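Local coordinates for protein group 3 allergen SMIPP-S YvT004A06 (Sarcoptes scabiei type hominis, PDB 3H7T) that is an inactivated scabies mite paralogue of trypsin-like serine proteases, which keeps the protease fold, probably lacks proteolytic activity and binds zinc ions in the crystal, at residues 151-156 with 160-165; 58-63 with 123-128. All coordinates share one frame; numbering follows the deposited sequence. Where two conformers were deposited one is given.

Interaction 1. Residues 151-156 with 160-165; sequences SCEEQY and EADKYI. With ZN (zinc ion), chain D.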
ATOM      1  N   SER A 151      -9.115 -12.931  15.260  1.00 24.22           N
ATOM      2  CA  SER A 151      -9.375 -11.918  16.275  1.00 26.13           C
ATOM      3  C   SER A 151      -9.772 -10.572  15.647  1.00 25.97           C
ATOM      4  O   SER A 151     -10.693  -9.894  16.129  1.00 26.76           O
ATOM      5  CB  SER A 151      -8.161 -11.779  17.204  1.00 26.28           C
ATOM      6  OG  SER A 151      -8.055 -10.458  17.707  1.00 33.68           O
ATOM      7  N   CYS A 152      -9.102 -10.209  14.556  1.00 24.98           N
ATOM      8  CA  CYS A 152      -9.436  -8.990  13.809  1.00 24.30           C
ATOM      9  C   CYS A 152     -10.830  -9.076  13.192  1.00 23.26           C
ATOM     10  O   CYS A 152     -11.605  -8.130  13.282  1.00 22.56           O
ATOM     11  CB  CYS A 152      -8.387  -8.729  12.732  1.00 23.44           C
ATOM     12  SG  CYS A 152      -8.659  -7.292  11.671  1.00 30.31           S
ATOM     13  N   GLU A 153     -11.141 -10.215  12.573  1.00 22.43           N
ATOM     14  CA  GLU A 153     -12.476 -10.437  12.034  1.00 21.92           C
ATOM     15  C   GLU A 153     -13.577 -10.316  13.081  1.00 21.86           C
ATOM     16  O   GLU A 153     -14.629  -9.723  12.810  1.00 21.39           O
ATOM     17  CB  GLU A 153     -12.603 -11.798  11.349  1.00 21.33           C
ATOM     18  CG  GLU A 153     -14.019 -11.978  10.813  1.00 26.92           C
ATOM     19  CD  GLU A 153     -14.244 -13.274  10.086  1.00 33.68           C
ATOM     20  OE1 GLU A 153     -13.815 -14.334  10.588  1.00 36.89           O
ATOM     21  OE2 GLU A 153     -14.878 -13.224   9.014  1.00 37.00           O
ATOM     22  N   GLU A 154     -13.340 -10.904  14.254  1.00 22.29           N
ATOM     23  CA  GLU A 154     -14.288 -10.823  15.371  1.00 24.18           C
ATOM     24  C   GLU A 154     -14.551  -9.371  15.773  1.00 24.56           C
ATOM     25  O   GLU A 154     -15.712  -8.991  15.961  1.00 25.31           O
ATOM     26  CB  GLU A 154     -13.808 -11.642  16.572  1.00 24.65           C
ATOM     27  CG  GLU A 154     -13.845 -13.150  16.348  1.00 30.13           C
ATOM     28  CD  GLU A 154     -13.139 -13.939  17.436  1.00 37.82           C
ATOM     29  OE1 GLU A 154     -13.001 -15.172  17.273  1.00 40.67           O
ATOM     30  OE2 GLU A 154     -12.720 -13.336  18.449  1.00 43.18           O
ATOM     31  N   GLN A 155     -13.482  -8.567  15.871  1.00 24.59           N
ATOM     32  CA  GLN A 155     -13.583  -7.123  16.143  1.00 25.60           C
ATOM     33  C   GLN A 155     -14.396  -6.368  15.085  1.00 25.20           C
ATOM     34  O   GLN A 155     -15.249  -5.544  15.421  1.00 26.78           O
ATOM     35  CB  GLN A 155     -12.195  -6.468  16.217  1.00 25.84           C
ATOM     36  CG  GLN A 155     -11.249  -6.961  17.305  1.00 29.00           C
ATOM     37  CD  GLN A 155      -9.939  -6.188  17.288  1.00 34.24           C
ATOM     38  OE1 GLN A 155      -9.935  -4.955  17.262  1.00 31.96           O
ATOM     39  NE2 GLN A 155      -8.823  -6.909  17.284  1.00 36.41           N
ATOM     40  N   TYR A 156     -14.090  -6.617  13.810  1.00 24.59           N
ATOM     41  CA  TYR A 156     -14.824  -6.005  12.699  1.00 24.26           C
ATOM     42  C   TYR A 156     -16.290  -6.451  12.667  1.00 24.65           C
ATOM     43  O   TYR A 156     -17.181  -5.670  12.301  1.00 23.46           O
ATOM     44  CB  TYR A 156     -14.141  -6.321  11.362  1.00 23.23           C
ATOM     45  CG  TYR A 156     -13.059  -5.335  10.961  1.00 21.62           C
ATOM     46  CD1 TYR A 156     -11.872  -5.216  11.702  1.00 17.76           C
ATOM     47  CD2 TYR A 156     -13.217  -4.523   9.832  1.00 20.03           C
ATOM     48  CE1 TYR A 156     -10.881  -4.299  11.334  1.00 18.26           C
ATOM     49  CE2 TYR A 156     -12.229  -3.605   9.454  1.00 21.85           C
ATOM     50  CZ  TYR A 156     -11.068  -3.501  10.208  1.00 20.61           C
ATOM     51  OH  TYR A 156     -10.095  -2.597   9.834  1.00 22.05           O
ATOM     52  N   GLU A 160     -20.522  -5.104  12.162  1.00 31.45           N
ATOM     53  CA  GLU A 160     -20.895  -5.776  10.907  1.00 32.36           C
ATOM     54  C   GLU A 160     -19.969  -5.423   9.735  1.00 31.43           C
ATOM     55  O   GLU A 160     -20.434  -5.177   8.620  1.00 32.63           O
ATOM     56  CB  GLU A 160     -22.368  -5.491  10.542  1.00 33.35           C
ATOM     57  CG  GLU A 160     -23.328  -5.393  11.729  1.00 38.47           C
ATOM     58  CD  GLU A 160     -24.000  -6.707  12.086  1.00 47.95           C
ATOM     59  OE1 GLU A 160     -25.220  -6.680  12.366  1.00 52.27           O
ATOM     60  OE2 GLU A 160     -23.323  -7.761  12.092  1.00 50.41           O
ATOM     61  N   ALA A 161     -18.661  -5.395   9.982  1.00 29.01           N
ATOM     62  CA  ALA A 161     -17.703  -5.047   8.931  1.00 26.62           C
ATOM     63  C   ALA A 161     -16.789  -6.220   8.592  1.00 25.08           C
ATOM     64  O   ALA A 161     -15.790  -6.061   7.887  1.00 23.11           O
ATOM     65  CB  ALA A 161     -16.883  -3.809   9.333  1.00 25.58           C
ATOM     66  N   ASP A 162     -17.149  -7.398   9.086  1.00 25.85           N
ATOM     67  CA  ASP A 162     -16.327  -8.597   8.915  1.00 26.60           C
ATOM     68  C   ASP A 162     -16.098  -8.998   7.453  1.00 26.05           C
ATOM     69  O   ASP A 162     -15.192  -9.770   7.169  1.00 26.46           O
ATOM     70  CB  ASP A 162     -16.899  -9.768   9.727  1.00 26.84           C
ATOM     71  CG  ASP A 162     -18.384  -9.983   9.486  1.00 30.95           C
ATOM     72  OD1 ASP A 162     -18.731 -11.085   9.028  1.00 30.94           O
ATOM     73  OD2 ASP A 162     -19.201  -9.061   9.757  1.00 33.04           O
ATOM     74  N   LYS A 163     -16.896  -8.449   6.538  1.00 25.84           N
ATOM     75  CA  LYS A 163     -16.752  -8.697   5.093  1.00 26.30           C
ATOM     76  C   LYS A 163     -15.408  -8.225   4.514  1.00 25.95           C
ATOM     77  O   LYS A 163     -14.971  -8.723   3.472  1.00 24.61           O
ATOM     78  CB  LYS A 163     -17.898  -8.032   4.314  1.00 27.03           C
ATOM     79  CG  LYS A 163     -17.770  -6.495   4.226  1.00 31.16           C
ATOM     80  CD  LYS A 163     -18.686  -5.876   3.190  1.00 37.79           C
ATOM     81  CE  LYS A 163     -19.987  -5.411   3.805  1.00 39.79           C
ATOM     82  NZ  LYS A 163     -20.788  -4.654   2.807  1.00 48.69           N
ATOM     83  N   TYR A 164     -14.773  -7.253   5.171  1.00 24.77           N
ATOM     84  CA  TYR A 164     -13.475  -6.734   4.723  1.00 22.73           C
ATOM     85  C   TYR A 164     -12.298  -7.631   5.097  1.00 22.33           C
ATOM     86  O   TYR A 164     -11.200  -7.463   4.551  1.00 23.26           O
ATOM     87  CB  TYR A 164     -13.228  -5.317   5.264  1.00 22.24           C
ATOM     88  CG  TYR A 164     -14.259  -4.299   4.813  1.00 26.42           C
ATOM     89  CD1 TYR A 164     -14.511  -4.087   3.455  1.00 27.08           C
ATOM     90  CD2 TYR A 164     -14.979  -3.555   5.742  1.00 26.80           C
ATOM     91  CE1 TYR A 164     -15.459  -3.154   3.036  1.00 33.25           C
ATOM     92  CE2 TYR A 164     -15.929  -2.613   5.334  1.00 31.69           C
ATOM     93  CZ  TYR A 164     -16.164  -2.424   3.981  1.00 32.65           C
ATOM     94  OH  TYR A 164     -17.099  -1.503   3.569  1.00 35.06           O
ATOM     95  N   ILE A 165     -12.523  -8.573   6.015  1.00 21.58           N
ATOM     96  CA  ILE A 165     -11.448  -9.442   6.524  1.00 20.58           C
ATOM     97  C   ILE A 165     -11.561 -10.851   5.931  1.00 22.50           C
ATOM     98  O   ILE A 165     -12.556 -11.560   6.139  1.00 22.46           O
ATOM     99  CB  ILE A 165     -11.443  -9.511   8.086  1.00 20.27           C
ATOM    100  CG1 ILE A 165     -11.660  -8.109   8.719  1.00 22.18           C
ATOM    101  CG2 ILE A 165     -10.179 -10.216   8.611  1.00 20.83           C
ATOM    102  CD1 ILE A 165     -10.534  -7.110   8.462  1.00 17.99           C
TER
HETATM  103 ZN    ZN D 237     -14.175 -15.393   8.130  1.00 65.45          ZN
HETATM  104  O   HOH W   1     -17.428 -12.554   7.281  1.00 46.22           O
HETATM  105  O   HOH W   2     -13.822 -16.709  10.028  1.00 46.06           O
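Glu153 OE2 is gripped by a zinc ion at 2.4 Å and by a water molecule that donates to it at 3.2 Å. The same water donates to Asp162 OD1 at 2.6 Å and so bridges the two acids, whose carboxylate planes stand 54° apart. Glu153 OE1 leans on the zinc more loosely, at 2.7 Å. The fully extended side chain of Glu153 (chi1 180°) carries the carboxylate out to the metal, while its CG rests against Asp162 CB. Deeper in, Ile165 CD1 sits squarely over one face of the Tyr156 ring, 3.8 Å from its centroid, in a CH-pi contact. It also touches Cys152 SG at 3.7 Å, the sulfur that forms the disulfide with Cys171. Ala161 CB packs against Tyr156 CD2, and the phenol OH bonds to Pro211 O. The backbone closes the turn: Ala161 N donates to Tyr156 O at 2.8 Å (158°). Glu160, with positive phi, is the C-prime residue of the Schellman motif that ends helix 149-157. The zinc and the shared water would probably ease the repulsion between the two acids, and the metal would tend to keep Glu153 ionised.

Interaction 2. Residues 58-63 with 123-128; sequences SYRTTK and SGWGST
Trp125 NE1 donates to Ser58 O at 2.9 Å with an N-H...O angle of 159°. The acceptor lies close to the indole plane, at the ring edge. At the Ser58 end, however, the donor stands well above the carbonyl plane. Beside this bond, Arg60 covers one face of the indole. Its CA makes a CH-pi contact, 3.7 Å from the centroid of the five-membered ring, and its CB lies 3.5 Å from Trp125 CD1. With CG anti to the backbone N (chi1 -170°), the Arg60 chain runs on past the pyrrole side, and CG reaches Trp125 CB at 3.7 Å. A bend at chi3 (69°) then takes the guanidinium away from the indole. That group has its own partners: Thr61 CG2 lies 3.4 Å over one face, and Phe25 forms a cation-pi pair with it. In the chymotrypsin-like double-barrel fold, the contact joins the two halves. The 58-63 loop links strands 51-55 and 65-74 of the first barrel. Trp125 comes directly after strand 119-124 of the second sheet. Other bonds place both sides. Ser58 OG accepts from Ile9 N, and the backbones of Ser58 and Arg60 bond to Leu139 and Gly137. The Trp125 side chain also packs on Leu139, so the 135-139 region meets both partners. Trp125 is itself tied through its backbone to Ser136. Next to it, Gly126 N donates to Asp185 OD1, and the Ser127 backbone bonds to Ile1, the first residue of the chain.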
ATOM      1  N   SER A  58      11.585  12.205  -0.019  1.00 22.54           N
ATOM      2  CA  SER A  58      10.862  12.153   1.265  1.00 23.36           C
ATOM      3  C   SER A  58       9.559  12.960   1.221  1.00 22.81           C
ATOM      4  O   SER A  58       8.678  12.792   2.074  1.00 22.55           O
ATOM      5  CB  SER A  58      11.742  12.694   2.398  1.00 23.05           C
ATOM      6  OG  SER A  58      12.946  11.964   2.528  1.00 22.43           O
ATOM      7  N   TYR A  59       9.451  13.847   0.233  1.00 22.79           N
ATOM      8  CA  TYR A  59       8.305  14.728   0.100  1.00 23.29           C
ATOM      9  C   TYR A  59       7.224  14.115  -0.780  1.00 23.66           C
ATOM     10  O   TYR A  59       7.523  13.380  -1.720  1.00 23.95           O
ATOM     11  CB  TYR A  59       8.742  16.109  -0.419  1.00 23.84           C
ATOM     12  CG  TYR A  59       9.748  16.765   0.491  1.00 25.53           C
ATOM     13  CD1 TYR A  59       9.352  17.339   1.700  1.00 23.34           C
ATOM     14  CD2 TYR A  59      11.109  16.790   0.159  1.00 27.41           C
ATOM     15  CE1 TYR A  59      10.284  17.928   2.555  1.00 24.31           C
ATOM     16  CE2 TYR A  59      12.041  17.379   1.006  1.00 27.18           C
ATOM     17  CZ  TYR A  59      11.623  17.948   2.197  1.00 26.47           C
ATOM     18  OH  TYR A  59      12.546  18.536   3.038  1.00 29.04           O
ATOM     19  N   ARG A  60       5.973  14.444  -0.469  1.00 23.61           N
ATOM     20  CA  ARG A  60       4.816  13.815  -1.105  1.00 24.22           C
ATOM     21  C   ARG A  60       4.695  14.102  -2.598  1.00 24.55           C
ATOM     22  O   ARG A  60       4.330  13.208  -3.375  1.00 23.01           O
ATOM     23  CB  ARG A  60       3.518  14.226  -0.396  1.00 24.17           C
ATOM     24  CG  ARG A  60       2.307  13.423  -0.859  1.00 24.18           C
ATOM     25  CD  ARG A  60       1.038  13.797  -0.119  1.00 26.00           C
ATOM     26  NE  ARG A  60       0.524  15.142  -0.413  1.00 21.60           N
ATOM     27  CZ  ARG A  60      -0.216  15.465  -1.472  1.00 21.59           C
ATOM     28  NH1 ARG A  60      -0.515  14.555  -2.387  1.00 21.52           N
ATOM     29  NH2 ARG A  60      -0.652  16.718  -1.623  1.00 20.37           N
ATOM     30  N   THR A  61       4.977  15.348  -2.990  1.00 24.94           N
ATOM     31  CA  THR A  61       4.704  15.798  -4.359  1.00 25.88           C
ATOM     32  C   THR A  61       5.891  16.489  -5.031  1.00 26.07           C
ATOM     33  O   THR A  61       5.820  16.805  -6.211  1.00 25.67           O
ATOM     34  CB  THR A  61       3.481  16.771  -4.424  1.00 25.71           C
ATOM     35  OG1 THR A  61       3.753  17.954  -3.659  1.00 28.58           O
ATOM     36  CG2 THR A  61       2.213  16.118  -3.907  1.00 27.77           C
ATOM     37  N   THR A  62       6.966  16.727  -4.281  1.00 26.43           N
ATOM     38  CA  THR A  62       8.094  17.529  -4.774  1.00 27.04           C
ATOM     39  C   THR A  62       9.465  16.883  -4.570  1.00 27.71           C
ATOM     40  O   THR A  62       9.621  15.952  -3.772  1.00 27.41           O
ATOM     41  CB  THR A  62       8.141  18.921  -4.097  1.00 26.22           C
ATOM     42  OG1 THR A  62       8.171  18.757  -2.673  1.00 21.23           O
ATOM     43  CG2 THR A  62       6.943  19.778  -4.495  1.00 26.26           C
ATOM     44  N   LYS A  63      10.448  17.392  -5.313  1.00 29.05           N
ATOM     45  CA  LYS A  63      11.875  17.077  -5.124  1.00 30.83           C
ATOM     46  C   LYS A  63      12.299  15.658  -5.445  1.00 32.58           C
ATOM     47  O   LYS A  63      13.258  15.144  -4.869  1.00 35.06           O
ATOM     48  CB  LYS A  63      12.359  17.466  -3.721  1.00 32.03           C
ATOM     49  CG  LYS A  63      12.985  18.836  -3.661  1.00 32.91           C
ATOM     50  CD  LYS A  63      13.074  19.340  -2.246  1.00 38.09           C
ATOM     51  CE  LYS A  63      13.566  20.771  -2.243  1.00 40.82           C
ATOM     52  NZ  LYS A  63      12.947  21.540  -1.144  1.00 41.97           N
ATOM     53  N   SER A 123       5.131   2.751   5.590  1.00 20.38           N
ATOM     54  CA  SER A 123       5.613   4.096   5.300  1.00 21.02           C
ATOM     55  C   SER A 123       4.759   4.737   4.219  1.00 20.45           C
ATOM     56  O   SER A 123       4.392   4.088   3.233  1.00 20.90           O
ATOM     57  CB  SER A 123       7.093   4.053   4.886  1.00 21.98           C
ATOM     58  OG  SER A 123       7.276   3.199   3.777  1.00 24.96           O
ATOM     59  N   GLY A 124       4.407   6.005   4.424  1.00 19.75           N
ATOM     60  CA  GLY A 124       3.595   6.726   3.459  1.00 19.22           C
ATOM     61  C   GLY A 124       3.365   8.175   3.835  1.00 18.90           C
ATOM     62  O   GLY A 124       3.956   8.679   4.794  1.00 18.78           O
ATOM     63  N   TRP A 125       2.505   8.830   3.065  1.00 18.27           N
ATOM     64  CA  TRP A 125       2.241  10.268   3.205  1.00 18.30           C
ATOM     65  C   TRP A 125       0.785  10.569   3.556  1.00 18.92           C
ATOM     66  O   TRP A 125       0.313  11.674   3.311  1.00 20.73           O
ATOM     67  CB  TRP A 125       2.576  10.994   1.900  1.00 18.37           C
ATOM     68  CG  TRP A 125       4.024  10.971   1.506  1.00 14.42           C
ATOM     69  CD1 TRP A 125       4.967  11.916   1.792  1.00 18.61           C
ATOM     70  CD2 TRP A 125       4.675   9.979   0.711  1.00 19.79           C
ATOM     71  NE1 TRP A 125       6.175  11.570   1.237  1.00 21.29           N
ATOM     72  CE2 TRP A 125       6.028  10.382   0.567  1.00 20.77           C
ATOM     73  CE3 TRP A 125       4.254   8.781   0.112  1.00 14.92           C
ATOM     74  CZ2 TRP A 125       6.966   9.625  -0.144  1.00 23.38           C
ATOM     75  CZ3 TRP A 125       5.191   8.031  -0.609  1.00 21.35           C
ATOM     76  CH2 TRP A 125       6.528   8.457  -0.729  1.00 19.82           C
ATOM     77  N   GLY A 126       0.078   9.601   4.137  1.00 18.63           N
ATOM     78  CA  GLY A 126      -1.323   9.807   4.528  1.00 19.66           C
ATOM     79  C   GLY A 126      -1.474  10.689   5.756  1.00 18.71           C
ATOM     80  O   GLY A 126      -0.474  11.077   6.380  1.00 17.23           O
ATOM     81  N   SER A 127      -2.729  10.965   6.124  1.00 18.67           N
ATOM     82  CA  SER A 127      -3.039  11.818   7.270  0.50 18.83           C
ATOM     83  C   SER A 127      -2.415  11.279   8.556  1.00 19.67           C
ATOM     84  O   SER A 127      -2.227  10.058   8.706  1.00 18.98           O
ATOM     85  CB  SER A 127      -4.556  11.976   7.420  0.50 18.85           C
ATOM     86  OG  SER A 127      -4.876  12.920   8.422  0.50 16.45           O
ATOM     87  N   THR A 128      -2.077  12.195   9.469  1.00 19.04           N
ATOM     88  CA  THR A 128      -1.424  11.848  10.728  1.00 20.82           C
ATOM     89  C   THR A 128      -2.297  12.074  11.974  1.00 23.26           C
ATOM     90  O   THR A 128      -1.802  12.042  13.100  1.00 22.05           O
ATOM     91  CB  THR A 128      -0.079  12.597  10.897  1.00 21.50           C
ATOM     92  OG1 THR A 128      -0.324  14.009  10.882  1.00 24.10           O
ATOM     93  CG2 THR A 128       0.906  12.227   9.762  1.00 14.60           C
TER

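How the interactions relate
Interaction 2 comes first along the chain and is complete before interaction 1 begins. Their centres are 29 Å apart, and their nearest atoms are about 15 Å apart, without touching. Both belong to the one trypsin-like domain. Interaction 2 spans the two halves, from a loop of the six-stranded barrel to the end of strand 119-124. Interaction 1 is local to the second half, where helix 149-157 and the loop after it precede strand 169-172. Strand 140-147 connects them: it pairs with strand 119-124 and leads toward the helix. One contact thus joins the barrels, while the other packs a peripheral helix against the loop that follows it, and a glutamate of that helix binds zinc in this crystal.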